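Local coordinates for protein short-chain-enoyl-CoA hydratase (Clostridium acetobutylicum, PDB 5Z7R) that catalyses the reversible hydration of crotonyl-CoA, also accepting hexenoyl-CoA but not longer analogues, at residues G111-E114 with I115-C119; V153-G156 with M157-L161; M189-A192 with K193-A196; E240-K243 with D244-A248. All blocks are in the same frame, centred on the assembly; numbering follows the deposited sequence.

Interaction 1 of 4, residues G111-E114 with I115-C119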
ATOM      1  N   GLY A 111      21.218  17.370  -4.537  1.00 25.15           N
ATOM      2  CA  GLY A 111      20.640  17.013  -5.833  1.00 24.68           C
ATOM      3  C   GLY A 111      21.441  16.010  -6.667  1.00 25.92           C
ATOM      4  O   GLY A 111      20.896  15.327  -7.546  1.00 24.80           O
ATOM      5  N   GLY A 112      22.753  15.937  -6.426  1.00 27.78           N
ATOM      6  CA  GLY A 112      23.611  15.056  -7.198  1.00 26.40           C
ATOM      7  C   GLY A 112      23.572  13.630  -6.729  1.00 25.98           C
ATOM      8  O   GLY A 112      23.607  12.699  -7.532  1.00 27.60           O
ATOM      9  N   CYS A 113      23.528  13.462  -5.416  1.00 26.90           N
ATOM     10  CA  CYS A 113      23.177  12.194  -4.819  1.00 26.21           C
ATOM     11  C   CYS A 113      21.812  11.762  -5.321  1.00 24.47           C
ATOM     12  O   CYS A 113      21.632  10.632  -5.799  1.00 22.24           O
ATOM     13  CB  CYS A 113      23.145  12.323  -3.318  1.00 28.37           C
ATOM     14  SG  CYS A 113      23.194  10.700  -2.557  1.00 29.53           S
ATOM     15  N   GLU A 114      20.863  12.702  -5.300  1.00 25.22           N
ATOM     16  CA  GLU A 114      19.470  12.398  -5.710  1.00 23.95           C
ATOM     17  C   GLU A 114      19.365  11.992  -7.149  1.00 23.18           C
ATOM     18  O   GLU A 114      18.628  11.053  -7.461  1.00 23.79           O
ATOM     19  CB  GLU A 114      18.516  13.546  -5.372  1.00 25.36           C
ATOM     20  CG  GLU A 114      18.399  13.816  -3.863  1.00 26.34           C
ATOM     21  CD  GLU A 114      17.800  15.181  -3.542  1.00 27.35           C
ATOM     22  OE1 GLU A 114      18.334  16.206  -4.029  1.00 27.41           O
ATOM     23  OE2 GLU A 114      16.790  15.237  -2.811  1.00 24.95           O
ATOM     24  N   ILE A 115      20.129  12.611  -8.053  1.00 22.86           N
ATOM     25  CA  ILE A 115      20.027  12.174  -9.437  1.00 23.17           C
ATOM     26  C   ILE A 115      20.604  10.779  -9.610  1.00 22.35           C
ATOM     27  O   ILE A 115      20.067   9.942 -10.355  1.00 23.98           O
ATOM     28  CB  ILE A 115      20.641  13.180 -10.455  1.00 26.35           C
ATOM     29  CG1 ILE A 115      20.171  12.832 -11.878  1.00 27.31           C
ATOM     30  CG2 ILE A 115      22.173  13.236 -10.383  1.00 26.55           C
ATOM     31  CD1 ILE A 115      20.168  14.028 -12.811  1.00 29.25           C
ATOM     32  N   ALA A 116      21.697  10.509  -8.915  1.00 23.50           N
ATOM     33  CA  ALA A 116      22.360   9.212  -9.023  1.00 23.25           C
ATOM     34  C   ALA A 116      21.412   8.112  -8.493  1.00 24.47           C
ATOM     35  O   ALA A 116      21.293   7.034  -9.100  1.00 23.55           O
ATOM     36  CB  ALA A 116      23.682   9.228  -8.266  1.00 22.01           C
ATOM     37  N   MET A 117      20.702   8.412  -7.398  1.00 26.14           N
ATOM     38  CA  MET A 117      19.733   7.444  -6.801  1.00 24.12           C
ATOM     39  C   MET A 117      18.548   7.206  -7.696  1.00 24.97           C
ATOM     40  O   MET A 117      17.826   6.222  -7.520  1.00 25.52           O
ATOM     41  CB  MET A 117      19.234   7.946  -5.476  1.00 23.76           C
ATOM     42  CG  MET A 117      20.345   8.009  -4.468  1.00 24.23           C
ATOM     43  SD  MET A 117      19.874   8.170  -2.762  1.00 25.90           S
ATOM     44  CE  MET A 117      19.434   9.887  -2.549  1.00 25.12           C
ATOM     45  N   SER A 118      18.371   8.082  -8.684  1.00 24.72           N
ATOM     46  CA  SER A 118      17.278   7.973  -9.622  1.00 24.86           C
ATOM     47  C   SER A 118      17.625   7.164 -10.832  1.00 25.56           C
ATOM     48  O   SER A 118      16.769   6.942 -11.664  1.00 29.08           O
ATOM     49  CB  SER A 118      16.800   9.372 -10.066  1.00 27.04           C
ATOM     50  OG  SER A 118      16.550  10.229  -8.947  1.00 25.80           O
ATOM     51  N   CYS A 119      18.867   6.710 -10.957  1.00 26.87           N
ATOM     52  CA  CYS A 119      19.218   5.715 -11.993  1.00 27.08           C
ATOM     53  C   CYS A 119      19.055   4.265 -11.512  1.00 26.50           C
ATOM     54  O   CYS A 119      18.972   3.983 -10.315  1.00 28.67           O
ATOM     55  CB  CYS A 119      20.667   5.906 -12.437  1.00 29.16           C
ATOM     56  SG  CYS A 119      21.107   7.601 -12.870  1.00 30.50           S
TER

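Interaction 2 of 4, residues V153-G156 with M157-L161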
ATOM      1  N   VAL A 153      19.492   2.341   1.058  1.00 22.92           N
ATOM      2  CA  VAL A 153      20.498   1.962   2.053  1.00 22.83           C
ATOM      3  C   VAL A 153      19.895   1.605   3.419  1.00 22.67           C
ATOM      4  O   VAL A 153      20.624   1.394   4.395  1.00 22.72           O
ATOM      5  CB  VAL A 153      21.547   3.089   2.231  1.00 24.57           C
ATOM      6  CG1 VAL A 153      22.110   3.560   0.881  1.00 25.31           C
ATOM      7  CG2 VAL A 153      20.991   4.260   3.045  1.00 24.71           C
ATOM      8  N   GLY A 154      18.573   1.589   3.516  1.00 22.40           N
ATOM      9  CA  GLY A 154      17.907   1.283   4.781  1.00 22.30           C
ATOM     10  C   GLY A 154      17.695   2.534   5.586  1.00 23.79           C
ATOM     11  O   GLY A 154      18.349   3.542   5.381  1.00 24.53           O
ATOM     12  N   MET A 155      16.767   2.482   6.523  1.00 26.98           N
ATOM     13  CA  MET A 155      16.466   3.629   7.343  1.00 28.88           C
ATOM     14  C   MET A 155      17.576   4.097   8.277  1.00 28.00           C
ATOM     15  O   MET A 155      17.809   5.299   8.416  1.00 25.96           O
ATOM     16  CB  MET A 155      15.203   3.368   8.121  1.00 32.52           C
ATOM     17  CG  MET A 155      14.006   3.374   7.210  1.00 36.38           C
ATOM     18  SD  MET A 155      12.804   4.577   7.774  1.00 49.64           S
ATOM     19  CE  MET A 155      12.530   4.062   9.481  1.00 42.85           C
ATOM     20  N   GLY A 156      18.257   3.169   8.923  1.00 26.57           N
ATOM     21  CA  GLY A 156      19.323   3.560   9.837  1.00 26.50           C
ATOM     22  C   GLY A 156      20.289   4.524   9.206  1.00 26.15           C
ATOM     23  O   GLY A 156      20.603   5.552   9.785  1.00 25.98           O
ATOM     24  N   MET A 157      20.746   4.210   8.005  1.00 27.15           N
ATOM     25  CA  MET A 157      21.824   4.975   7.384  1.00 27.92           C
ATOM     26  C   MET A 157      21.323   6.248   6.705  1.00 27.74           C
ATOM     27  O   MET A 157      21.976   7.295   6.792  1.00 28.61           O
ATOM     28  CB  MET A 157      22.609   4.142   6.356  1.00 28.50           C
ATOM     29  CG  MET A 157      23.768   3.329   6.904  1.00 29.94           C
ATOM     30  SD  MET A 157      25.034   4.172   7.896  1.00 30.69           S
ATOM     31  CE  MET A 157      25.219   5.728   7.090  1.00 31.06           C
ATOM     32  N   ALA A 158      20.186   6.160   6.013  1.00 27.20           N
ATOM     33  CA  ALA A 158      19.581   7.319   5.374  1.00 24.02           C
ATOM     34  C   ALA A 158      19.311   8.386   6.428  1.00 26.05           C
ATOM     35  O   ALA A 158      19.659   9.565   6.225  1.00 27.41           O
ATOM     36  CB  ALA A 158      18.309   6.925   4.661  1.00 24.70           C
ATOM     37  N   LYS A 159      18.741   7.988   7.565  1.00 23.70           N
ATOM     38  CA  LYS A 159      18.455   8.944   8.600  1.00 25.95           C
ATOM     39  C   LYS A 159      19.700   9.605   9.166  1.00 26.99           C
ATOM     40  O   LYS A 159      19.710  10.803   9.470  1.00 24.27           O
ATOM     41  CB  LYS A 159      17.619   8.306   9.717  1.00 28.19           C
ATOM     42  CG  LYS A 159      16.165   8.091   9.320  1.00 28.62           C
ATOM     43  CD  LYS A 159      15.384   7.374  10.411  1.00 28.42           C
ATOM     44  CE  LYS A 159      13.895   7.508  10.175  1.00 28.60           C
ATOM     45  NZ  LYS A 159      13.114   7.240  11.406  1.00 29.24           N
ATOM     46  N   GLN A 160      20.760   8.825   9.327  1.00 31.27           N
ATOM     47  CA  GLN A 160      22.011   9.393   9.828  1.00 31.92           C
ATOM     48  C   GLN A 160      22.605  10.383   8.832  1.00 29.84           C
ATOM     49  O   GLN A 160      23.067  11.448   9.204  1.00 29.49           O
ATOM     50  CB  GLN A 160      23.032   8.304  10.147  1.00 32.54           C
ATOM     51  CG  GLN A 160      24.197   8.834  10.972  1.00 33.43           C
ATOM     52  CD  GLN A 160      25.273   7.807  11.192  1.00 34.75           C
ATOM     53  OE1 GLN A 160      25.089   6.876  11.955  1.00 37.45           O
ATOM     54  NE2 GLN A 160      26.399   7.961  10.508  1.00 36.48           N
ATOM     55  N   LEU A 161      22.598  10.008   7.565  1.00 29.10           N
ATOM     56  CA  LEU A 161      23.134  10.865   6.523  1.00 28.62           C
ATOM     57  C   LEU A 161      22.358  12.182   6.395  1.00 27.05           C
ATOM     58  O   LEU A 161      22.958  13.237   6.265  1.00 29.64           O
ATOM     59  CB  LEU A 161      23.152  10.113   5.183  1.00 29.99           C
ATOM     60  CG  LEU A 161      24.493   9.548   4.672  1.00 30.93           C
ATOM     61  CD1 LEU A 161      25.469   9.120   5.753  1.00 30.80           C
ATOM     62  CD2 LEU A 161      24.196   8.397   3.719  1.00 32.39           C
TER

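Interaction 3 of 4, residues M189-A192 with K193-A196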
ATOM      1  N   MET A 189      34.521   4.576 -16.688  1.00 39.03           N
ATOM      2  CA  MET A 189      33.718   4.510 -17.896  1.00 38.39           C
ATOM      3  C   MET A 189      33.818   3.168 -18.591  1.00 41.05           C
ATOM      4  O   MET A 189      32.839   2.725 -19.206  1.00 41.01           O
ATOM      5  CB  MET A 189      34.098   5.640 -18.847  1.00 39.95           C
ATOM      6  CG  MET A 189      33.604   7.007 -18.372  1.00 42.81           C
ATOM      7  SD  MET A 189      31.782   7.230 -18.360  1.00 44.89           S
ATOM      8  CE  MET A 189      31.301   6.430 -19.899  1.00 43.60           C
ATOM      9  N   ASN A 190      34.982   2.522 -18.531  1.00 40.56           N
ATOM     10  CA  ASN A 190      35.081   1.169 -19.088  1.00 42.72           C
ATOM     11  C   ASN A 190      34.159   0.292 -18.292  1.00 39.31           C
ATOM     12  O   ASN A 190      33.419  -0.505 -18.886  1.00 41.39           O
ATOM     13  CB  ASN A 190      36.504   0.546 -19.053  1.00 44.63           C
ATOM     14  CG  ASN A 190      37.442   1.128 -20.095  1.00 46.12           C
ATOM     15  OD1 ASN A 190      37.018   1.598 -21.159  1.00 43.79           O
ATOM     16  ND2 ASN A 190      38.741   1.110 -19.784  1.00 47.72           N
ATOM     17  N   THR A 191      34.189   0.413 -16.963  1.00 33.25           N
ATOM     18  CA  THR A 191      33.309  -0.459 -16.175  1.00 37.12           C
ATOM     19  C   THR A 191      31.819  -0.239 -16.562  1.00 35.15           C
ATOM     20  O   THR A 191      31.134  -1.203 -16.929  1.00 31.77           O
ATOM     21  CB  THR A 191      33.519  -0.319 -14.663  1.00 39.14           C
ATOM     22  OG1 THR A 191      34.901  -0.499 -14.370  1.00 43.22           O
ATOM     23  CG2 THR A 191      32.726  -1.378 -13.914  1.00 38.12           C
ATOM     24  N   ALA A 192      31.357   1.021 -16.513  1.00 32.81           N
ATOM     25  CA  ALA A 192      30.018   1.405 -16.995  1.00 31.80           C
ATOM     26  C   ALA A 192      29.677   0.849 -18.366  1.00 33.51           C
ATOM     27  O   ALA A 192      28.582   0.290 -18.559  1.00 30.47           O
ATOM     28  CB  ALA A 192      29.896   2.896 -17.031  1.00 31.67           C
ATOM     29  N   LYS A 193      30.621   0.986 -19.313  1.00 35.12           N
ATOM     30  CA  LYS A 193      30.395   0.592 -20.698  1.00 34.67           C
ATOM     31  C   LYS A 193      30.323  -0.884 -20.822  1.00 36.17           C
ATOM     32  O   LYS A 193      29.559  -1.385 -21.641  1.00 33.52           O
ATOM     33  CB  LYS A 193      31.454   1.155 -21.674  1.00 40.23           C
ATOM     34  CG  LYS A 193      31.352   2.662 -21.906  1.00 41.51           C
ATOM     35  CD  LYS A 193      32.089   3.192 -23.131  1.00 43.75           C
ATOM     36  CE  LYS A 193      32.914   4.444 -22.800  1.00 47.31           C
ATOM     37  NZ  LYS A 193      32.733   5.558 -23.772  1.00 48.70           N
ATOM     38  N   GLU A 194      31.091  -1.612 -20.016  1.00 38.21           N
ATOM     39  CA  GLU A 194      30.976  -3.063 -20.088  1.00 40.35           C
ATOM     40  C   GLU A 194      29.677  -3.531 -19.434  1.00 37.16           C
ATOM     41  O   GLU A 194      29.008  -4.429 -19.963  1.00 34.81           O
ATOM     42  CB  GLU A 194      32.242  -3.792 -19.593  1.00 50.08           C
ATOM     43  CG  GLU A 194      32.513  -3.816 -18.098  1.00 56.96           C
ATOM     44  CD  GLU A 194      34.009  -3.878 -17.737  1.00 65.02           C
ATOM     45  OE1 GLU A 194      34.333  -4.417 -16.643  1.00 63.11           O
ATOM     46  OE2 GLU A 194      34.862  -3.361 -18.515  1.00 66.60           O
ATOM     47  N   ILE A 195      29.250  -2.882 -18.349  1.00 34.80           N
ATOM     48  CA  ILE A 195      27.886  -3.154 -17.844  1.00 35.95           C
ATOM     49  C   ILE A 195      26.845  -2.816 -18.926  1.00 32.82           C
ATOM     50  O   ILE A 195      26.051  -3.647 -19.295  1.00 34.93           O
ATOM     51  CB  ILE A 195      27.586  -2.421 -16.527  1.00 37.53           C
ATOM     52  CG1 ILE A 195      28.464  -2.987 -15.423  1.00 38.33           C
ATOM     53  CG2 ILE A 195      26.101  -2.561 -16.158  1.00 38.19           C
ATOM     54  CD1 ILE A 195      28.646  -2.059 -14.240  1.00 40.07           C
ATOM     55  N   ALA A 196      26.900  -1.615 -19.474  1.00 33.81           N
ATOM     56  CA  ALA A 196      25.956  -1.210 -20.515  1.00 34.23           C
ATOM     57  C   ALA A 196      25.945  -2.173 -21.673  1.00 35.47           C
ATOM     58  O   ALA A 196      24.884  -2.511 -22.210  1.00 32.38           O
ATOM     59  CB  ALA A 196      26.297   0.174 -21.002  1.00 34.32           C
TER

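Interaction 4 of 4, residues E240-K243 with D244-A248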
ATOM      1  N   GLU A 240       9.716 -12.083 -31.336  1.00 43.96           N
ATOM      2  CA  GLU A 240      10.648 -12.955 -32.048  1.00 45.50           C
ATOM      3  C   GLU A 240      11.904 -13.230 -31.226  1.00 42.37           C
ATOM      4  O   GLU A 240      12.437 -14.338 -31.289  1.00 38.93           O
ATOM      5  CB  GLU A 240      11.044 -12.368 -33.418  1.00 48.98           C
ATOM      6  CG  GLU A 240       9.899 -12.298 -34.404  1.00 50.02           C
ATOM      7  CD  GLU A 240       9.216 -13.633 -34.554  1.00 52.92           C
ATOM      8  OE1 GLU A 240       9.730 -14.452 -35.334  1.00 58.74           O
ATOM      9  OE2 GLU A 240       8.190 -13.878 -33.866  1.00 55.07           O
ATOM     10  N   ASP A 241      12.380 -12.245 -30.463  1.00 40.09           N
ATOM     11  CA  ASP A 241      13.598 -12.452 -29.701  1.00 43.45           C
ATOM     12  C   ASP A 241      13.497 -13.682 -28.812  1.00 45.33           C
ATOM     13  O   ASP A 241      14.340 -14.574 -28.887  1.00 48.68           O
ATOM     14  CB  ASP A 241      13.976 -11.211 -28.911  1.00 46.32           C
ATOM     15  CG  ASP A 241      14.598 -10.134 -29.787  1.00 47.93           C
ATOM     16  OD1 ASP A 241      15.005 -10.444 -30.939  1.00 48.71           O
ATOM     17  OD2 ASP A 241      14.693  -8.981 -29.320  1.00 46.98           O
ATOM     18  N   GLN A 242      12.443 -13.758 -28.014  1.00 44.60           N
ATOM     19  CA  GLN A 242      12.160 -14.957 -27.209  1.00 42.86           C
ATOM     20  C   GLN A 242      12.227 -16.286 -27.993  1.00 42.35           C
ATOM     21  O   GLN A 242      12.746 -17.294 -27.499  1.00 37.08           O
ATOM     22  CB  GLN A 242      10.772 -14.819 -26.559  1.00 38.47           C
ATOM     23  CG  GLN A 242      10.296 -16.053 -25.813  1.00 35.32           C
ATOM     24  CD  GLN A 242       9.373 -16.942 -26.626  1.00 32.80           C
ATOM     25  OE1 GLN A 242       8.508 -16.469 -27.389  1.00 32.34           O
ATOM     26  NE2 GLN A 242       9.534 -18.247 -26.448  1.00 31.16           N
ATOM     27  N   LYS A 243      11.651 -16.293 -29.187  1.00 46.78           N
ATOM     28  CA  LYS A 243      11.644 -17.486 -30.032  1.00 53.19           C
ATOM     29  C   LYS A 243      13.092 -17.840 -30.505  1.00 49.68           C
ATOM     30  O   LYS A 243      13.510 -19.010 -30.477  1.00 47.20           O
ATOM     31  CB  LYS A 243      10.666 -17.263 -31.194  1.00 60.79           C
ATOM     32  CG  LYS A 243      10.690 -18.293 -32.306  1.00 68.87           C
ATOM     33  CD  LYS A 243      10.104 -19.630 -31.885  1.00 71.88           C
ATOM     34  CE  LYS A 243       9.933 -20.526 -33.106  1.00 74.83           C
ATOM     35  NZ  LYS A 243       9.184 -21.774 -32.810  1.00 77.51           N
ATOM     36  N   ASP A 244      13.870 -16.824 -30.859  1.00 45.19           N
ATOM     37  CA  ASP A 244      15.196 -17.049 -31.426  1.00 43.38           C
ATOM     38  C   ASP A 244      16.269 -17.276 -30.363  1.00 42.70           C
ATOM     39  O   ASP A 244      17.161 -18.092 -30.561  1.00 44.51           O
ATOM     40  CB  ASP A 244      15.557 -15.902 -32.391  1.00 41.78           C
ATOM     41  CG  ASP A 244      14.528 -15.754 -33.533  1.00 40.14           C
ATOM     42  OD1 ASP A 244      13.727 -16.703 -33.770  1.00 39.71           O
ATOM     43  OD2 ASP A 244      14.502 -14.683 -34.166  1.00 36.03           O
ATOM     44  N   ALA A 245      16.192 -16.576 -29.235  1.00 43.11           N
ATOM     45  CA  ALA A 245      17.155 -16.789 -28.167  1.00 39.71           C
ATOM     46  C   ALA A 245      16.980 -18.173 -27.559  1.00 38.82           C
ATOM     47  O   ALA A 245      17.945 -18.831 -27.217  1.00 41.25           O
ATOM     48  CB  ALA A 245      17.034 -15.725 -27.118  1.00 40.80           C
ATOM     49  N   MET A 246      15.753 -18.642 -27.454  1.00 38.47           N
ATOM     50  CA  MET A 246      15.520 -19.954 -26.874  1.00 40.35           C
ATOM     51  C   MET A 246      15.753 -21.082 -27.893  1.00 41.89           C
ATOM     52  O   MET A 246      16.068 -22.214 -27.493  1.00 38.45           O
ATOM     53  CB  MET A 246      14.105 -20.064 -26.272  1.00 37.62           C
ATOM     54  CG  MET A 246      13.955 -19.423 -24.894  1.00 35.75           C
ATOM     55  SD  MET A 246      12.258 -19.631 -24.315  1.00 36.51           S
ATOM     56  CE  MET A 246      12.230 -18.358 -23.038  1.00 35.51           C
ATOM     57  N   THR A 247      15.577 -20.801 -29.187  1.00 42.21           N
ATOM     58  CA  THR A 247      15.953 -21.783 -30.195  1.00 42.22           C
ATOM     59  C   THR A 247      17.476 -21.864 -30.251  1.00 45.57           C
ATOM     60  O   THR A 247      18.048 -22.955 -30.256  1.00 47.47           O
ATOM     61  CB  THR A 247      15.344 -21.472 -31.560  1.00 42.89           C
ATOM     62  OG1 THR A 247      13.919 -21.517 -31.446  1.00 39.30           O
ATOM     63  CG2 THR A 247      15.777 -22.508 -32.622  1.00 42.47           C
ATOM     64  N   ALA A 248      18.130 -20.711 -30.246  1.00 48.55           N
ATOM     65  CA  ALA A 248      19.587 -20.670 -30.252  1.00 51.73           C
ATOM     66  C   ALA A 248      20.151 -21.424 -29.044  1.00 56.04           C
ATOM     67  O   ALA A 248      21.027 -22.295 -29.169  1.00 57.24           O
ATOM     68  CB  ALA A 248      20.068 -19.232 -30.246  1.00 48.07           C
TER

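Interaction 1 of 4, residues G111-E114 with I115-C119
C113 and M117, one helical turn apart, meet sulfur to methyl: M117 CE lies 3.8 Å from C113 SG. The methionine chain first runs back along the helix, with CG 3.2 Å from C113 O, and then bends at its last torsion, which turns the methyl toward the cysteine. The same methyl comes within 4.3 Å of E114 CG, next to the aliphatic part of the glutamate. I115 takes another direction. With CG1 anti to the backbone N (chi1 -165°), its CG2 branch falls between the backbone N and the carbonyl carbon, 3.2 Å from G112 O. S118 folds back in turn, its OG donating to E114 O over 2.7 Å from a position tilted 27° from the carbonyl plane. The main chain beneath is helical, with I115 N, A116 N and M117 N bonded to the carbonyls of G111, G112 and C113, the M117 N to C113 O bond at 2.9 Å. This short buried helix, 111-117, follows strand 107-109 in the crotonase fold. It carries E114, assigned by similarity as the active-site nucleophile, close to E134, the proposed proton acceptor. Two backbone N-H groups, those of F143 and G145, both grip E114 OE2 and so help hold the carboxylate in place. Related enzymes use a peptide N-H at the start of this helix in the oxyanion hole that holds the thioester carbonyl, and the same role is probable here. M117 also rests on L149 and L152 of helix 145-153, while I115 and S118 touch F90 of helix 76-95.

Interaction 2 of 4, residues V153-G156 with M157-L161
The first turn of helix 155-164, with G154 in the N-cap position, sets M155 beside K159 and V153 against M157 and A158. M155 and K159 run side by side and point the same way. The thioether SD of M155 is 3.9 Å from K159 CE, and its terminal methyl CE lies 3.8 Å from K159 NZ, so the end of the methionine lines the last part of the extended lysine chain. M155 is bent at its second and third torsions, which brings it alongside. V153 and M157 instead cross at about a right angle: the CG2 branch of the valine is 3.7 Å from M157 CB and 4.1 Å from A158 CB, touching both residues. G154 is the first residue to leave helix 145-153 as well as the N-cap of helix 155-164, and it has a positive phi of 89°, a backbone shape that glycine, lacking a side chain, adopts without strain. Its own carbonyl accepts from A158 N at 3.3 Å, with a nearly straight N-H...O angle of 165°. K159 N binds M155 O at 3.0 Å, and the following bond, Q160 N to G156 O, is weak. G156 O has a second donor, N180 ND2 of the second subunit, whose amide also binds Q160 OE1. K159 NZ makes a salt bridge with D120 and a hydrogen bond with N215, both of the second subunit, and M155 and K159 pack on its I214. Within the same chain A158 touches L149 and S150 of helix 145-153.

Interaction 3 of 4, residues M189-A192 with K193-A196
With chi1 at -71°, CG of K193 is anti to its carbonyl carbon, and the chain lies back over the preceding turn, its CG 3.1 Å from M189 O. Further bends at the third and fourth torsions carry K193 CE to within 3.9 Å of M189 CE; the methionine is itself curled at its second and third torsions, so the two side chains cross obliquely with only their outer carbons meeting. This is an i to i+4 pairing on helix 188-201, which packs against the main sheet of the crotonase fold: M189, A192 and K193 touch I53 of strand 51-56, and I195 and A196 touch I101 of strand 100-104. Beyond the methionine, K193 NZ forms a salt bridge with E11 of the same chain. On the outer side E194 behaves differently. Its CG sits between the backbone N and the carbonyl carbon (chi1 74°), folding the carboxylate back so that OE2 lies 3.2 Å from N190 O. Both atoms are acceptors and cannot bond each other, and since E194 and N190 both touch a crystal neighbour, the packing of the lattice may influence this pose. T191 turns its hydroxyl to E187 O, one turn back, and its methyl CG2 lies 4.1 Å from I195 CD1. I195 also meets T164 of the third subunit. Four backbone bonds run through the turn, from K193, E194, I195 and A196 to the carbonyls four residues earlier. The last is short and straight: A196 N to A192 O, 2.7 Å with an N-H...O angle of 170°.

Interaction 4 of 4, residues E240-K243 with D244-A248
From E240 to T247 the backbone keeps the i to i+4 pattern of helix 240-253, tightest and straightest at A245 N to D241 O, 2.7 Å with an N-H...O angle of 173°. The next bond, M246 N to Q242 O, is longer at 3.3 Å. K243 O receives two donors from T247: its N at 3.0 Å and its OG1 at 2.7 Å, reaching the oxygen from opposite faces of the carbonyl plane. With chi1 at -62°, T247 OG1 stands beside its own backbone N, where it can reach back one turn. Q242, bent at its second torsion, brings NE2 to 3.7 Å from M246 SD, while the same nitrogen donates to K72 O of the third subunit. D244 turns its carboxylate along the turn before it, OD1 3.7 Å from K243 CG. M246 packs on I68 of the third subunit, so this C-terminal helix lies against a neighbouring chain. E240 OE1 and D244 OD1, 4.8 Å apart, carry like charges that solvent would probably soften. K243 NZ is paired with E73 of the third subunit, with K72 of that subunit a like charge nearby, so the salt bridge probably helps offset the crowding of positive charge.

How the interactions relate
All four contacts are turns of separate helices and follow one another along the chain without touching. Interaction 1 holds the proposed nucleophile E114, and interaction 2 is the nearest to it, with centres about 16 Å apart and nearest atoms about 6 Å apart. Helix 145-153 joins the two: M117 of interaction 1 and A158 of interaction 2 both touch L149. The A158 side chain is about 11 Å from those of E114 and E134. Interaction 3 lies about 19 Å from interaction 1, centre to centre. Interaction 4 is farthest out, about 36 Å from interaction 1 between centres. Interactions 2, 3 and 4 each meet another subunit; interaction 1 meets none.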